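Local structure of AtxE2 (Asticcacaulis excentricus, 5TXE) at residues T183-R189 / S228-L234. The protein hydrolyses the isopeptide bond of the lasso peptides astexin-2 and astexin-3, recognising mainly their threaded loop and converting them to linear peptides. The protein carries 1 engineered substitution. Numbering follows the deposited sequence.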
ATOM      1  N   THR A 183      11.808 -28.608 -15.162  1.00 38.93           N
ATOM      2  CA  THR A 183      10.368 -28.777 -15.209  1.00 39.81           C
ATOM      3  C   THR A 183       9.688 -27.703 -14.378  1.00 36.73           C
ATOM      4  O   THR A 183      10.125 -27.428 -13.258  1.00 32.19           O
ATOM      5  CB  THR A 183      10.019 -30.147 -14.656  1.00 42.91           C
ATOM      6  OG1 THR A 183      10.818 -31.148 -15.313  1.00 49.40           O
ATOM      7  CG2 THR A 183       8.582 -30.427 -14.835  1.00 42.33           C
ATOM      8  N   LEU A 184       8.638 -27.084 -14.935  1.00 35.07           N
ATOM      9  CA  LEU A 184       7.946 -25.969 -14.276  1.00 34.13           C
ATOM     10  C   LEU A 184       6.496 -26.313 -14.205  1.00 32.08           C
ATOM     11  O   LEU A 184       5.911 -26.811 -15.167  1.00 32.56           O
ATOM     12  CB  LEU A 184       8.093 -24.640 -15.059  1.00 34.96           C
ATOM     13  CG  LEU A 184       9.462 -23.993 -15.143  1.00 35.42           C
ATOM     14  CD1 LEU A 184       9.420 -22.881 -16.177  1.00 36.64           C
ATOM     15  CD2 LEU A 184       9.867 -23.420 -13.803  1.00 36.56           C
ATOM     16  N   ILE A 185       5.902 -25.979 -13.077  1.00 29.94           N
ATOM     17  CA  ILE A 185       4.450 -26.039 -12.964  1.00 32.12           C
ATOM     18  C   ILE A 185       3.901 -24.607 -12.883  1.00 29.09           C
ATOM     19  O   ILE A 185       4.506 -23.731 -12.284  1.00 26.47           O
ATOM     20  CB  ILE A 185       4.020 -26.851 -11.724  1.00 29.99           C
ATOM     21  CG1 ILE A 185       2.521 -26.885 -11.643  1.00 31.14           C
ATOM     22  CG2 ILE A 185       4.600 -26.269 -10.447  1.00 29.36           C
ATOM     23  CD1 ILE A 185       1.997 -27.910 -10.658  1.00 36.34           C
ATOM     24  N   TYR A 186       2.773 -24.377 -13.512  1.00 30.24           N
ATOM     25  CA  TYR A 186       2.220 -23.045 -13.590  1.00 27.82           C
ATOM     26  C   TYR A 186       0.724 -23.076 -13.642  1.00 28.24           C
ATOM     27  O   TYR A 186       0.120 -24.101 -13.968  1.00 29.67           O
ATOM     28  CB  TYR A 186       2.747 -22.310 -14.818  1.00 30.04           C
ATOM     29  CG  TYR A 186       2.236 -22.807 -16.170  1.00 31.13           C
ATOM     30  CD1 TYR A 186       2.865 -23.851 -16.863  1.00 34.14           C
ATOM     31  CD2 TYR A 186       1.184 -22.180 -16.804  1.00 37.20           C
ATOM     32  CE1 TYR A 186       2.442 -24.278 -18.138  1.00 34.08           C
ATOM     33  CE2 TYR A 186       0.760 -22.613 -18.079  1.00 38.02           C
ATOM     34  CZ  TYR A 186       1.403 -23.664 -18.733  1.00 35.45           C
ATOM     35  OH  TYR A 186       0.975 -24.064 -19.994  1.00 43.31           O
ATOM     36  N   SER A 187       0.136 -21.950 -13.233  1.00 28.07           N
ATOM     37  CA  SER A 187      -1.310 -21.835 -13.045  1.00 26.84           C
ATOM     38  C   SER A 187      -1.889 -20.638 -13.766  1.00 27.00           C
ATOM     39  O   SER A 187      -1.174 -19.695 -14.107  1.00 29.21           O
ATOM     40  CB  SER A 187      -1.627 -21.670 -11.555  1.00 27.27           C
ATOM     41  OG  SER A 187      -1.044 -20.519 -11.006  1.00 28.85           O
ATOM     42  N   GLY A 188      -3.194 -20.673 -13.979  1.00 29.06           N
ATOM     43  CA  GLY A 188      -3.946 -19.497 -14.471  1.00 27.47           C
ATOM     44  C   GLY A 188      -5.383 -19.859 -14.777  1.00 28.14           C
ATOM     45  O   GLY A 188      -5.799 -20.960 -14.423  1.00 27.16           O
ATOM     46  N   ARG A 189      -6.115 -18.993 -15.502  1.00 27.82           N
ATOM     47  CA  ARG A 189      -7.535 -19.130 -15.623  1.00 28.68           C
ATOM     48  C   ARG A 189      -8.069 -18.995 -17.038  1.00 31.42           C
ATOM     49  O   ARG A 189      -8.680 -17.990 -17.387  1.00 32.27           O
ATOM     50  CB  ARG A 189      -8.230 -18.139 -14.672  1.00 28.73           C
ATOM     51  CG  ARG A 189      -7.938 -18.430 -13.193  1.00 32.61           C
ATOM     52  CD  ARG A 189      -8.617 -17.486 -12.205  1.00 30.51           C
ATOM     53  NE  ARG A 189      -8.188 -16.121 -12.414  1.00 32.51           N
ATOM     54  CZ  ARG A 189      -8.818 -15.061 -11.909  1.00 31.76           C
ATOM     55  NH1 ARG A 189      -9.882 -15.214 -11.144  1.00 34.16           N
ATOM     56  NH2 ARG A 189      -8.371 -13.862 -12.154  1.00 29.10           N
ATOM     57  N   SER A 228     -12.355 -21.391 -12.223  1.00 35.02           N
ATOM     58  CA  SER A 228     -11.322 -22.254 -11.678  1.00 35.66           C
ATOM     59  C   SER A 228      -9.925 -21.945 -12.174  1.00 37.21           C
ATOM     60  O   SER A 228      -9.713 -21.444 -13.284  1.00 38.02           O
ATOM     61  CB  SER A 228     -11.563 -23.700 -12.103  1.00 39.53           C
ATOM     62  OG  SER A 228     -12.915 -24.048 -12.012  1.00 40.80           O
ATOM     63  N   ILE A 229      -8.979 -22.357 -11.351  1.00 33.04           N
ATOM     64  CA  ILE A 229      -7.594 -22.295 -11.673  1.00 35.06           C
ATOM     65  C   ILE A 229      -7.169 -23.636 -12.278  1.00 37.38           C
ATOM     66  O   ILE A 229      -7.575 -24.662 -11.786  1.00 40.83           O
ATOM     67  CB  ILE A 229      -6.825 -22.018 -10.403  1.00 32.67           C
ATOM     68  CG1 ILE A 229      -7.309 -20.700  -9.808  1.00 33.10           C
ATOM     69  CG2 ILE A 229      -5.331 -21.938 -10.703  1.00 35.12           C
ATOM     70  CD1 ILE A 229      -6.583 -20.312  -8.519  1.00 37.43           C
ATOM     71  N   VAL A 230      -6.393 -23.604 -13.364  1.00 37.77           N
ATOM     72  CA  VAL A 230      -5.926 -24.767 -14.123  1.00 34.87           C
ATOM     73  C   VAL A 230      -4.424 -24.830 -13.953  1.00 36.26           C
ATOM     74  O   VAL A 230      -3.755 -23.774 -13.883  1.00 33.01           O
ATOM     75  CB  VAL A 230      -6.329 -24.597 -15.576  1.00 37.79           C
ATOM     76  CG1 VAL A 230      -5.542 -25.447 -16.545  1.00 40.93           C
ATOM     77  CG2 VAL A 230      -7.800 -24.878 -15.737  1.00 42.27           C
ATOM     78  N   TYR A 231      -3.903 -26.049 -13.771  1.00 36.62           N
ATOM     79  CA  TYR A 231      -2.463 -26.282 -13.496  1.00 33.03           C
ATOM     80  C   TYR A 231      -1.915 -27.064 -14.644  1.00 35.30           C
ATOM     81  O   TYR A 231      -2.562 -27.979 -15.091  1.00 39.14           O
ATOM     82  CB  TYR A 231      -2.271 -27.071 -12.210  1.00 32.21           C
ATOM     83  CG  TYR A 231      -2.908 -26.343 -11.081  1.00 34.86           C
ATOM     84  CD1 TYR A 231      -2.207 -25.352 -10.412  1.00 35.55           C
ATOM     85  CD2 TYR A 231      -4.245 -26.608 -10.688  1.00 34.65           C
ATOM     86  CE1 TYR A 231      -2.810 -24.624  -9.396  1.00 37.48           C
ATOM     87  CE2 TYR A 231      -4.859 -25.879  -9.669  1.00 33.43           C
ATOM     88  CZ  TYR A 231      -4.123 -24.897  -9.020  1.00 35.04           C
ATOM     89  OH  TYR A 231      -4.637 -24.128  -8.009  1.00 36.05           O
ATOM     90  N   GLN A 232      -0.727 -26.718 -15.117  1.00 34.94           N
ATOM     91  CA  GLN A 232      -0.076 -27.454 -16.194  1.00 34.99           C
ATOM     92  C   GLN A 232       1.400 -27.532 -15.894  1.00 30.22           C
ATOM     93  O   GLN A 232       1.934 -26.705 -15.140  1.00 29.94           O
ATOM     94  CB  GLN A 232      -0.239 -26.726 -17.548  1.00 41.43           C
ATOM     95  CG  GLN A 232      -1.626 -26.562 -18.149  1.00 50.63           C
ATOM     96  CD  GLN A 232      -1.960 -27.642 -19.159  1.00 56.44           C
ATOM     97  OE1 GLN A 232      -1.510 -27.632 -20.313  1.00 64.50           O
ATOM     98  NE2 GLN A 232      -2.776 -28.560 -18.738  1.00 61.67           N
ATOM     99  N   VAL A 233       2.073 -28.501 -16.505  1.00 29.64           N
ATOM    100  CA  VAL A 233       3.498 -28.692 -16.306  1.00 31.93           C
ATOM    101  C   VAL A 233       4.186 -28.655 -17.638  1.00 33.16           C
ATOM    102  O   VAL A 233       3.733 -29.292 -18.587  1.00 33.88           O
ATOM    103  CB  VAL A 233       3.799 -30.061 -15.661  1.00 35.48           C
ATOM    104  CG1 VAL A 233       5.299 -30.254 -15.517  1.00 36.11           C
ATOM    105  CG2 VAL A 233       3.152 -30.119 -14.291  1.00 36.74           C
ATOM    106  N   LEU A 234       5.301 -27.936 -17.685  1.00 34.31           N
ATOM    107  CA  LEU A 234       6.082 -27.835 -18.861  1.00 38.64           C
ATOM    108  C   LEU A 234       7.447 -28.425 -18.622  1.00 41.23           C
ATOM    109  O   LEU A 234       8.145 -28.003 -17.719  1.00 35.30           O
ATOM    110  CB  LEU A 234       6.254 -26.360 -19.278  1.00 40.06           C
ATOM    111  CG  LEU A 234       7.195 -26.252 -20.484  1.00 42.73           C
ATOM    112  CD1 LEU A 234       6.422 -26.299 -21.765  1.00 43.35           C
ATOM    113  CD2 LEU A 234       8.049 -24.989 -20.461  1.00 48.81           C
TER
HETATM  114  O   HOH W   1      -1.879 -23.361 -15.995  1.00 37.66           O
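Tyr186 and Gln232 meet through their first torsions: chi1 of 70° wedges the tyrosine CG between its backbone N and carbonyl carbon, which swings the ring across to the neighbouring strand, while Gln232 CG stands beside its own backbone N. The ring thereby lies against the glutamine stem. Gln232 CB sits over one ring face, 4.0 Å from the Tyr186 centroid and 29° off the normal, a CH-pi contact; the glutamine chain then bends at chi2, and its amide plane stands 89° from the ring. Replacing Tyr186 by alanine removes the ring, and Gln232 CB is likely to lose its aromatic cover and Asp169 its weak hydrogen bond with the tyrosine hydroxyl.

Strands 183-188 and 230-234 run antiparallel, their axes approaching to 4.7 Å, as the two inner strands of a four-stranded sheet completed by 173-178 and 240-243. With its consecutive antiparallel order, this sheet has the architecture of a propeller blade, consistent with the N-terminal beta-propeller of prolyl oligopeptidase relatives; helix 190-202 lies in the excursion joining the inner strands. Three hydrogen-bonded pairs, Leu184 with Leu234, Tyr186 with Gln232 and Gly188 with Val230, each exchange two N-H...O bonds. The longest is Gly188 N to Val230 O, at 3.2 Å. A water donates to both Tyr186 O and Val230 O, giving each carbonyl a second polar partner.

Ile185, Ser187, Tyr231 and Val233 project from the sheet face opposite Tyr186, and helix 246-253 packs against Ile185, Tyr231 and Val233. Here Ser187 CB approaches Tyr231 CE1 obliquely at 3.8 Å and meets Ile229 CG2 at the same distance. Packing is tight where Thr183 CG2 meets Val233 CG1, 3.4 Å apart. Beyond the strand, Arg189 CG lies 3.5 Å from Ser228 O, while Arg189 NE forms a salt bridge with Glu174.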